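Local coordinates for protein serine-tRNA ligase (Naegleria fowleri, PDB 6BLJ) that probably joins serine to its cognate tRNA by way of a seryl-adenylate made from ATP, as a cytoplasmic class II aminoacyl-tRNA synthetase, at residues 93-101 with 120-128; 460-468 with 477-485. All blocks are in the same frame, centred on the assembly; numbering follows the deposited sequence.

Contact 1 (93-101 with 120-128); sequences DDVYALFTK and LSTYITEVH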
loop_
_atom_site.group_PDB
_atom_site.type_symbol
_atom_site.label_atom_id
_atom_site.label_comp_id
_atom_site.label_asym_id
_atom_site.label_seq_id
_atom_site.Cartn_x
_atom_site.Cartn_y
_atom_site.Cartn_z
ATOM N N ASP A 93 42.449 21.218 23.244
ATOM C CA ASP A 93 42.639 19.935 22.573
ATOM C C ASP A 93 42.229 18.770 23.465
ATOM O O ASP A 93 41.817 17.719 22.959
ATOM C CB ASP A 93 44.097 19.767 22.139
ATOM C CG ASP A 93 44.430 20.535 20.873
ATOM O OD1 ASP A 93 43.495 21.016 20.190
ATOM O OD2 ASP A 93 45.633 20.659 20.563
ATOM N N ASP A 94 42.335 18.934 24.786
ATOM C CA ASP A 94 42.050 17.853 25.723
ATOM C C ASP A 94 41.798 18.376 27.134
ATOM O O ASP A 94 42.713 18.377 27.963
ATOM C CB ASP A 94 43.219 16.864 25.742
ATOM C CG ASP A 94 42.903 15.595 26.513
ATOM O OD1 ASP A 94 41.716 15.367 26.844
ATOM O OD2 ASP A 94 43.850 14.824 26.787
ATOM N N VAL A 95 40.568 18.802 27.436
ATOM C CA VAL A 95 40.336 19.373 28.763
ATOM C C VAL A 95 40.404 18.306 29.845
ATOM O O VAL A 95 40.670 18.628 31.004
ATOM C CB VAL A 95 38.985 20.114 28.848
ATOM C CG1 VAL A 95 38.972 21.312 27.924
ATOM C CG2 VAL A 95 37.829 19.175 28.530
ATOM N N TYR A 96 40.163 17.041 29.490
ATOM C CA TYR A 96 40.182 15.963 30.475
ATOM C C TYR A 96 41.532 15.844 31.180
ATOM O O TYR A 96 41.583 15.470 32.356
ATOM C CB TYR A 96 39.825 14.648 29.795
ATOM C CG TYR A 96 38.399 14.593 29.308
ATOM C CD1 TYR A 96 37.393 14.111 30.129
ATOM C CD2 TYR A 96 38.057 15.022 28.026
ATOM C CE1 TYR A 96 36.094 14.047 29.704
ATOM C CE2 TYR A 96 36.739 14.960 27.580
ATOM C CZ TYR A 96 35.765 14.475 28.434
ATOM O OH TYR A 96 34.453 14.396 28.041
ATOM N N ALA A 97 42.633 16.161 30.490
ATOM C CA ALA A 97 43.944 15.942 31.083
ATOM C C ALA A 97 44.210 16.872 32.259
ATOM O O ALA A 97 45.099 16.584 33.061
ATOM C CB ALA A 97 45.038 16.098 30.023
ATOM N N LEU A 98 43.449 17.967 32.394
ATOM C CA LEU A 98 43.674 18.917 33.478
ATOM C C LEU A 98 43.001 18.507 34.782
ATOM O O LEU A 98 43.345 19.050 35.837
ATOM C CB LEU A 98 43.168 20.315 33.093
ATOM C CG LEU A 98 43.980 21.225 32.165
ATOM C CD1 LEU A 98 44.104 20.639 30.769
ATOM C CD2 LEU A 98 43.336 22.609 32.103
ATOM N N PHE A 99 42.047 17.580 34.742
ATOM C CA PHE A 99 41.198 17.318 35.892
ATOM C C PHE A 99 41.434 15.942 36.508
ATOM O O PHE A 99 40.575 15.437 37.235
ATOM C CB PHE A 99 39.732 17.503 35.500
ATOM C CG PHE A 99 39.384 18.932 35.171
ATOM C CD1 PHE A 99 39.086 19.837 36.182
ATOM C CD2 PHE A 99 39.399 19.385 33.853
ATOM C CE1 PHE A 99 38.784 21.166 35.886
ATOM C CE2 PHE A 99 39.099 20.715 33.551
ATOM C CZ PHE A 99 38.786 21.601 34.566
ATOM N N THR A 100 42.584 15.326 36.245
ATOM C CA THR A 100 42.965 14.146 37.006
ATOM C C THR A 100 43.489 14.580 38.368
ATOM O O THR A 100 43.969 15.704 38.535
ATOM C CB THR A 100 44.037 13.333 36.281
ATOM O OG1 THR A 100 45.264 14.073 36.266
ATOM C CG2 THR A 100 43.610 13.025 34.861
ATOM N N LYS A 101 43.385 13.682 39.351
ATOM C CA LYS A 101 43.887 14.013 40.681
ATOM C C LYS A 101 45.357 14.403 40.625
ATOM O O LYS A 101 45.773 15.378 41.263
ATOM C CB LYS A 101 43.673 12.842 41.641
ATOM N N LEU A 120 37.382 28.623 30.352
ATOM C CA LEU A 120 37.431 27.170 30.303
ATOM C C LEU A 120 36.101 26.568 30.741
ATOM O O LEU A 120 35.604 25.620 30.120
ATOM C CB LEU A 120 38.587 26.672 31.174
ATOM C CG LEU A 120 38.750 25.167 31.379
ATOM C CD1 LEU A 120 38.922 24.497 30.014
ATOM C CD2 LEU A 120 39.941 24.871 32.293
ATOM N N SER A 121 35.518 27.096 31.827
ATOM C CA SER A 121 34.234 26.577 32.304
ATOM C C SER A 121 33.150 26.766 31.244
ATOM O O SER A 121 32.333 25.867 31.005
ATOM C CB SER A 121 33.844 27.252 33.621
ATOM O OG SER A 121 32.661 26.681 34.169
ATOM N N THR A 122 33.124 27.939 30.608
ATOM C CA THR A 122 32.173 28.194 29.529
ATOM C C THR A 122 32.389 27.226 28.371
ATOM O O THR A 122 31.435 26.657 27.830
ATOM C CB THR A 122 32.334 29.633 29.035
ATOM O OG1 THR A 122 31.965 30.544 30.077
ATOM C CG2 THR A 122 31.462 29.878 27.792
ATOM N N TYR A 123 33.648 27.019 27.992
ATOM C CA TYR A 123 33.970 26.079 26.929
ATOM C C TYR A 123 33.479 24.676 27.268
ATOM O O TYR A 123 32.814 24.023 26.452
ATOM C CB TYR A 123 35.481 26.097 26.687
ATOM C CG TYR A 123 35.971 25.053 25.719
ATOM C CD1 TYR A 123 35.865 25.239 24.349
ATOM C CD2 TYR A 123 36.576 23.892 26.179
ATOM C CE1 TYR A 123 36.326 24.278 23.458
ATOM C CE2 TYR A 123 37.042 22.932 25.298
ATOM C CZ TYR A 123 36.913 23.130 23.940
ATOM O OH TYR A 123 37.372 22.176 23.061
ATOM N N ILE A 124 33.769 24.214 28.488
ATOM C CA ILE A 124 33.328 22.889 28.923
ATOM C C ILE A 124 31.811 22.759 28.827
ATOM O O ILE A 124 31.289 21.747 28.344
ATOM C CB ILE A 124 33.827 22.611 30.356
ATOM C CG1 ILE A 124 35.333 22.318 30.336
ATOM C CG2 ILE A 124 33.037 21.458 30.980
ATOM C CD1 ILE A 124 36.005 22.360 31.713
ATOM N N THR A 125 31.081 23.787 29.268
ATOM C CA THR A 125 29.621 23.739 29.198
ATOM C C THR A 125 29.142 23.713 27.751
ATOM O O THR A 125 28.285 22.903 27.384
ATOM C CB THR A 125 29.015 24.940 29.938
ATOM O OG1 THR A 125 29.250 24.808 31.347
ATOM C CG2 THR A 125 27.495 25.022 29.684
ATOM N N GLU A 126 29.696 24.587 26.908
ATOM C CA GLU A 126 29.176 24.717 25.549
ATOM C C GLU A 126 29.598 23.567 24.638
ATOM O O GLU A 126 28.839 23.185 23.748
ATOM C CB GLU A 126 29.613 26.056 24.953
ATOM C CG GLU A 126 28.880 27.265 25.547
ATOM C CD GLU A 126 29.377 28.602 24.988
ATOM O OE1 GLU A 126 30.301 28.598 24.146
ATOM O OE2 GLU A 126 28.846 29.661 25.393
ATOM N N VAL A 127 30.789 23.012 24.826
ATOM C CA VAL A 127 31.339 22.039 23.892
ATOM C C VAL A 127 31.224 20.613 24.421
ATOM O O VAL A 127 30.992 19.681 23.649
ATOM C CB VAL A 127 32.804 22.399 23.551
ATOM C CG1 VAL A 127 33.461 21.321 22.682
ATOM C CG2 VAL A 127 32.875 23.775 22.866
ATOM N N HIS A 128 31.391 20.405 25.727
ATOM C CA HIS A 128 31.439 19.044 26.245
ATOM C C HIS A 128 30.166 18.622 26.969
ATOM O O HIS A 128 29.670 17.511 26.744
ATOM C CB HIS A 128 32.651 18.891 27.163
ATOM C CG HIS A 128 33.944 19.116 26.454
ATOM N ND1 HIS A 128 34.764 18.084 26.055
ATOM C CD2 HIS A 128 34.574 20.261 26.094
ATOM C CE1 HIS A 128 35.834 18.583 25.460
ATOM N NE2 HIS A 128 35.746 19.900 25.477
HETATM O O HOH W 1 33.713 15.359 25.668
#
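Val95 drives both of its methyl groups into the side of helix 114-147, in the N-terminal tRNA-binding arm, the helical hairpin of seryl-tRNA synthetases. The segment 93-101 belongs to the link between helices 89-93 and 101-105, and its irregular helical turn lies against this long helix. The valine's first torsion (chi1 -64°) puts CG1 beside the backbone N, toward Tyr123 and Leu120, and leaves CG2 to face His128. Val95 CG1 meets the edge of the Tyr123 ring, 3.6 Å from CE2, and passes alongside Leu120, 3.8 Å from CD1. Val95 CG2 sits over one face of the His128 imidazole in a CH-pi contact, 3.9 Å from the ring centroid.

Next along the helix toward its N-terminal end, Leu98 and Leu120 reach tip to tip and touch at their CD2 methyls. The same Leu120 methyl also meets CZ of Phe99, whose CE2 lies 4.0 Å from Ile124 CD1. Phe63 stacks on the Phe99 ring, and Ile67 of the same helix, 38-76, touches both Phe99 and Ile124, closing this apolar layer.

The other end is looser and polar. Tyr96 and His128 have ring planes 75° apart and meet obliquely, with Tyr96 CE2 4.0 Å from His128 ND1. Lys430 of the second subunit packs on both residues, so this margin borders a neighbouring copy of the protein. A single water completes the junction, lying in the plane of the Tyr96 ring, 2.7 Å from Tyr96 OH and 2.9 Å from His128 ND1.

Contact 2 (460-468 with 477-485); sequences QTPEGVNVP and GTKFIKFKN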
loop_
_atom_site.group_PDB
_atom_site.type_symbol
_atom_site.label_atom_id
_atom_site.label_comp_id
_atom_site.label_asym_id
_atom_site.label_seq_id
_atom_site.Cartn_x
_atom_site.Cartn_y
_atom_site.Cartn_z
ATOM N N GLN A 460 -30.408 -25.343 9.245
ATOM C CA GLN A 460 -31.039 -25.622 7.964
ATOM C C GLN A 460 -31.958 -26.837 8.066
ATOM O O GLN A 460 -31.769 -27.721 8.903
ATOM C CB GLN A 460 -29.972 -25.859 6.889
ATOM C CG GLN A 460 -29.162 -27.138 7.088
ATOM C CD GLN A 460 -28.083 -27.326 6.028
ATOM O OE1 GLN A 460 -28.377 -27.588 4.852
ATOM N NE2 GLN A 460 -26.827 -27.156 6.432
ATOM N N THR A 461 -32.973 -26.855 7.219
ATOM C CA THR A 461 -33.823 -28.013 6.982
ATOM C C THR A 461 -33.900 -28.190 5.476
ATOM O O THR A 461 -33.381 -27.360 4.725
ATOM C CB THR A 461 -35.229 -27.808 7.568
ATOM O OG1 THR A 461 -36.008 -27.011 6.667
ATOM C CG2 THR A 461 -35.153 -27.107 8.926
ATOM N N PRO A 462 -34.544 -29.257 4.982
ATOM C CA PRO A 462 -34.746 -29.337 3.522
ATOM C C PRO A 462 -35.615 -28.221 2.974
ATOM O O PRO A 462 -35.612 -28.001 1.758
ATOM C CB PRO A 462 -35.418 -30.704 3.326
ATOM C CG PRO A 462 -34.977 -31.510 4.523
ATOM C CD PRO A 462 -34.925 -30.518 5.650
ATOM N N GLU A 463 -36.357 -27.509 3.829
ATOM C CA GLU A 463 -37.321 -26.516 3.367
ATOM C C GLU A 463 -36.881 -25.073 3.604
ATOM O O GLU A 463 -37.479 -24.154 3.026
ATOM C CB GLU A 463 -38.667 -26.733 4.075
ATOM C CG GLU A 463 -39.310 -28.110 3.849
ATOM C CD GLU A 463 -39.327 -28.550 2.399
ATOM O OE1 GLU A 463 -39.631 -27.719 1.517
ATOM O OE2 GLU A 463 -39.043 -29.741 2.141
ATOM N N GLY A 464 -35.868 -24.850 4.435
ATOM C CA GLY A 464 -35.455 -23.488 4.775
ATOM C C GLY A 464 -34.546 -23.506 5.998
ATOM O O GLY A 464 -33.757 -24.434 6.185
ATOM N N VAL A 465 -34.663 -22.458 6.806
ATOM C CA VAL A 465 -33.791 -22.261 7.967
ATOM C C VAL A 465 -34.642 -21.907 9.182
ATOM O O VAL A 465 -35.436 -20.958 9.131
ATOM C CB VAL A 465 -32.748 -21.150 7.726
ATOM C CG1 VAL A 465 -31.852 -20.958 8.995
ATOM C CG2 VAL A 465 -31.918 -21.433 6.477
ATOM N N ASN A 466 -34.485 -22.674 10.264
ATOM C CA ASN A 466 -35.090 -22.320 11.544
ATOM C C ASN A 466 -34.374 -21.113 12.159
ATOM O O ASN A 466 -33.149 -20.989 12.068
ATOM C CB ASN A 466 -35.018 -23.503 12.514
ATOM C CG ASN A 466 -35.880 -24.673 12.073
ATOM O OD1 ASN A 466 -37.025 -24.494 11.680
ATOM N ND2 ASN A 466 -35.340 -25.886 12.178
ATOM N N VAL A 467 -35.138 -20.223 12.781
ATOM C CA VAL A 467 -34.558 -19.101 13.535
ATOM C C VAL A 467 -34.206 -19.571 14.945
ATOM O O VAL A 467 -35.081 -20.106 15.646
ATOM C CB VAL A 467 -35.533 -17.928 13.585
ATOM C CG1 VAL A 467 -34.959 -16.797 14.451
ATOM C CG2 VAL A 467 -35.846 -17.438 12.166
ATOM N N PRO A 468 -32.965 -19.380 15.409
ATOM C CA PRO A 468 -32.629 -19.767 16.785
ATOM C C PRO A 468 -33.621 -19.177 17.781
ATOM O O PRO A 468 -34.030 -18.020 17.661
ATOM C CB PRO A 468 -31.222 -19.200 16.980
ATOM C CG PRO A 468 -30.615 -19.235 15.556
ATOM C CD PRO A 468 -31.791 -18.926 14.639
ATOM N N GLY A 477 -40.900 -12.247 16.126
ATOM C CA GLY A 477 -41.517 -13.550 16.252
ATOM C C GLY A 477 -41.299 -14.508 15.093
ATOM O O GLY A 477 -41.831 -15.624 15.135
ATOM N N THR A 478 -40.555 -14.113 14.054
ATOM C CA THR A 478 -40.322 -15.013 12.925
ATOM C C THR A 478 -39.635 -16.290 13.398
ATOM O O THR A 478 -38.584 -16.241 14.042
ATOM C CB THR A 478 -39.460 -14.335 11.854
ATOM O OG1 THR A 478 -40.077 -13.121 11.411
ATOM C CG2 THR A 478 -39.286 -15.263 10.654
ATOM N N LYS A 479 -40.237 -17.436 13.086
ATOM C CA LYS A 479 -39.686 -18.723 13.493
ATOM C C LYS A 479 -38.950 -19.459 12.378
ATOM O O LYS A 479 -38.141 -20.347 12.673
ATOM C CB LYS A 479 -40.795 -19.626 14.033
ATOM C CG LYS A 479 -41.352 -19.167 15.367
ATOM C CD LYS A 479 -42.461 -20.092 15.836
ATOM C CE LYS A 479 -43.185 -19.526 17.043
ATOM N NZ LYS A 479 -42.903 -20.333 18.270
ATOM N N PHE A 480 -39.216 -19.130 11.118
ATOM C CA PHE A 480 -38.733 -19.939 10.012
ATOM C C PHE A 480 -38.600 -19.068 8.772
ATOM O O PHE A 480 -39.456 -18.224 8.501
ATOM C CB PHE A 480 -39.677 -21.130 9.772
ATOM C CG PHE A 480 -39.237 -22.058 8.664
ATOM C CD1 PHE A 480 -38.170 -22.932 8.846
ATOM C CD2 PHE A 480 -39.923 -22.089 7.457
ATOM C CE1 PHE A 480 -37.763 -23.796 7.828
ATOM C CE2 PHE A 480 -39.536 -22.952 6.438
ATOM C CZ PHE A 480 -38.451 -23.806 6.621
ATOM N N ILE A 481 -37.512 -19.268 8.035
ATOM C CA ILE A 481 -37.284 -18.615 6.751
ATOM C C ILE A 481 -37.312 -19.698 5.677
ATOM O O ILE A 481 -36.449 -20.587 5.661
ATOM C CB ILE A 481 -35.944 -17.867 6.722
ATOM C CG1 ILE A 481 -35.714 -17.061 8.000
ATOM C CG2 ILE A 481 -35.876 -16.949 5.501
ATOM C CD1 ILE A 481 -34.290 -16.492 8.048
ATOM N N LYS A 482 -38.280 -19.616 4.769
ATOM C CA LYS A 482 -38.497 -20.656 3.774
ATOM C C LYS A 482 -37.630 -20.432 2.538
ATOM O O LYS A 482 -37.450 -19.302 2.084
ATOM C CB LYS A 482 -39.973 -20.702 3.378
ATOM C CG LYS A 482 -40.372 -21.864 2.469
ATOM C CD LYS A 482 -41.864 -21.772 2.083
ATOM C CE LYS A 482 -42.342 -23.017 1.342
ATOM N NZ LYS A 482 -41.474 -23.302 0.170
ATOM N N PHE A 483 -37.105 -21.524 1.985
ATOM C CA PHE A 483 -36.410 -21.442 0.708
ATOM C C PHE A 483 -37.324 -20.855 -0.359
ATOM O O PHE A 483 -38.513 -21.173 -0.423
ATOM C CB PHE A 483 -35.931 -22.833 0.275
ATOM C CG PHE A 483 -34.723 -23.327 1.036
ATOM C CD1 PHE A 483 -33.733 -22.441 1.429
ATOM C CD2 PHE A 483 -34.561 -24.676 1.321
ATOM C CE1 PHE A 483 -32.614 -22.886 2.111
ATOM C CE2 PHE A 483 -33.440 -25.130 2.006
ATOM C CZ PHE A 483 -32.461 -24.233 2.391
ATOM N N LYS A 484 -36.766 -19.976 -1.188
ATOM C CA LYS A 484 -37.502 -19.431 -2.321
ATOM C C LYS A 484 -37.163 -20.118 -3.629
ATOM O O LYS A 484 -37.890 -19.944 -4.608
ATOM C CB LYS A 484 -37.242 -17.926 -2.474
ATOM C CG LYS A 484 -37.883 -17.064 -1.395
ATOM C CD LYS A 484 -37.767 -15.587 -1.741
ATOM C CE LYS A 484 -38.161 -14.709 -0.566
ATOM N NZ LYS A 484 -37.897 -13.265 -0.834
ATOM N N ASN A 485 -36.051 -20.839 -3.684
ATOM C CA ASN A 485 -35.681 -21.549 -4.894
ATOM C C ASN A 485 -34.785 -22.736 -4.551
ATOM O O ASN A 485 -34.399 -23.509 -5.428
ATOM C CB ASN A 485 -34.996 -20.595 -5.876
ATOM C CG ASN A 485 -33.707 -20.023 -5.325
ATOM O OD1 ASN A 485 -32.712 -20.731 -5.207
ATOM N ND2 ASN A 485 -33.719 -18.737 -4.977
ATOM O OXT ASN A 485 -34.422 -22.947 -3.387
HETATM O O HOH W 2 -39.080 -24.717 0.999
#
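Gly464 CA sits almost exactly over the centre of the Phe483 ring, 3.6 Å from the centroid and 4° off the ring normal, so a backbone carbon makes the CH-pi contact. Across the strands the same CA approaches Ile481 O at 3.2 Å in a CA-H...O contact. Gly464 pairs with Lys482 as a non-hydrogen-bonded pair, their CA atoms 4.3 Å apart.

The two segments form an antiparallel two-stranded sheet. Val465 and Ile481 are its hydrogen-bonded pair: Val465 N gives to Ile481 O at 2.8 Å in the carbonyl plane, and Ile481 N returns a nearly straight bond to Val465 O. Phe483 N to Glu463 O and Val467 N to Lys479 O extend the pairing beyond either end; in the latter, the donor stands 50° out of the carbonyl plane.

Phe480, its CG anti to the backbone N (chi1 -178°), lays its ring along the opposite strand. CZ comes 3.5 Å from Gly464 CA, while Asn466 OD1 lies 3.4 Å from Phe480 CD1. Thr461 OG1 is at the edge of this ring and accepts from Glu463 N, forming an ST turn just before strand 464-466. A water donates to both Glu463 O and Glu463 OE1 and accepts from Lys482 NZ, bridging two side chains whose opposite charges, OE1 and NZ, 5.0 Å apart, do not touch.

Val465 and Ile481 point to the face away from Asn466 and Phe480; just past the strand, Val467 CG2 packs 4.2 Å from Ile481 CG1. Val467 and Ile481 both rest on Met224 of helix 220-238, while Val465 and Phe483 lean on Ile194 of helix 191-197, so the strand pair packs against both helices.

Overall arrangement
Contacts 1 and 2 lie on opposite sides of the chain's centre, their own centres 88 Å apart and their nearest atoms about 71 Å apart. Contact 1 belongs to the N-terminal helical arm, which in seryl-tRNA synthetases reaches out to the long variable arm of tRNA. Contact 2 pairs the last strand of the chain, 480-482, with strand 464-466. Neither contributes a residue to the AMP pocket, which gathers residues such as Arg314, Phe333 and Glu406. Helix 448-458, whose Arg450 lines that pocket, leads almost directly into segment 460-468. At contact 1 a second subunit packs closely, whereas at contact 2 Lys484 touches Met242 of a third.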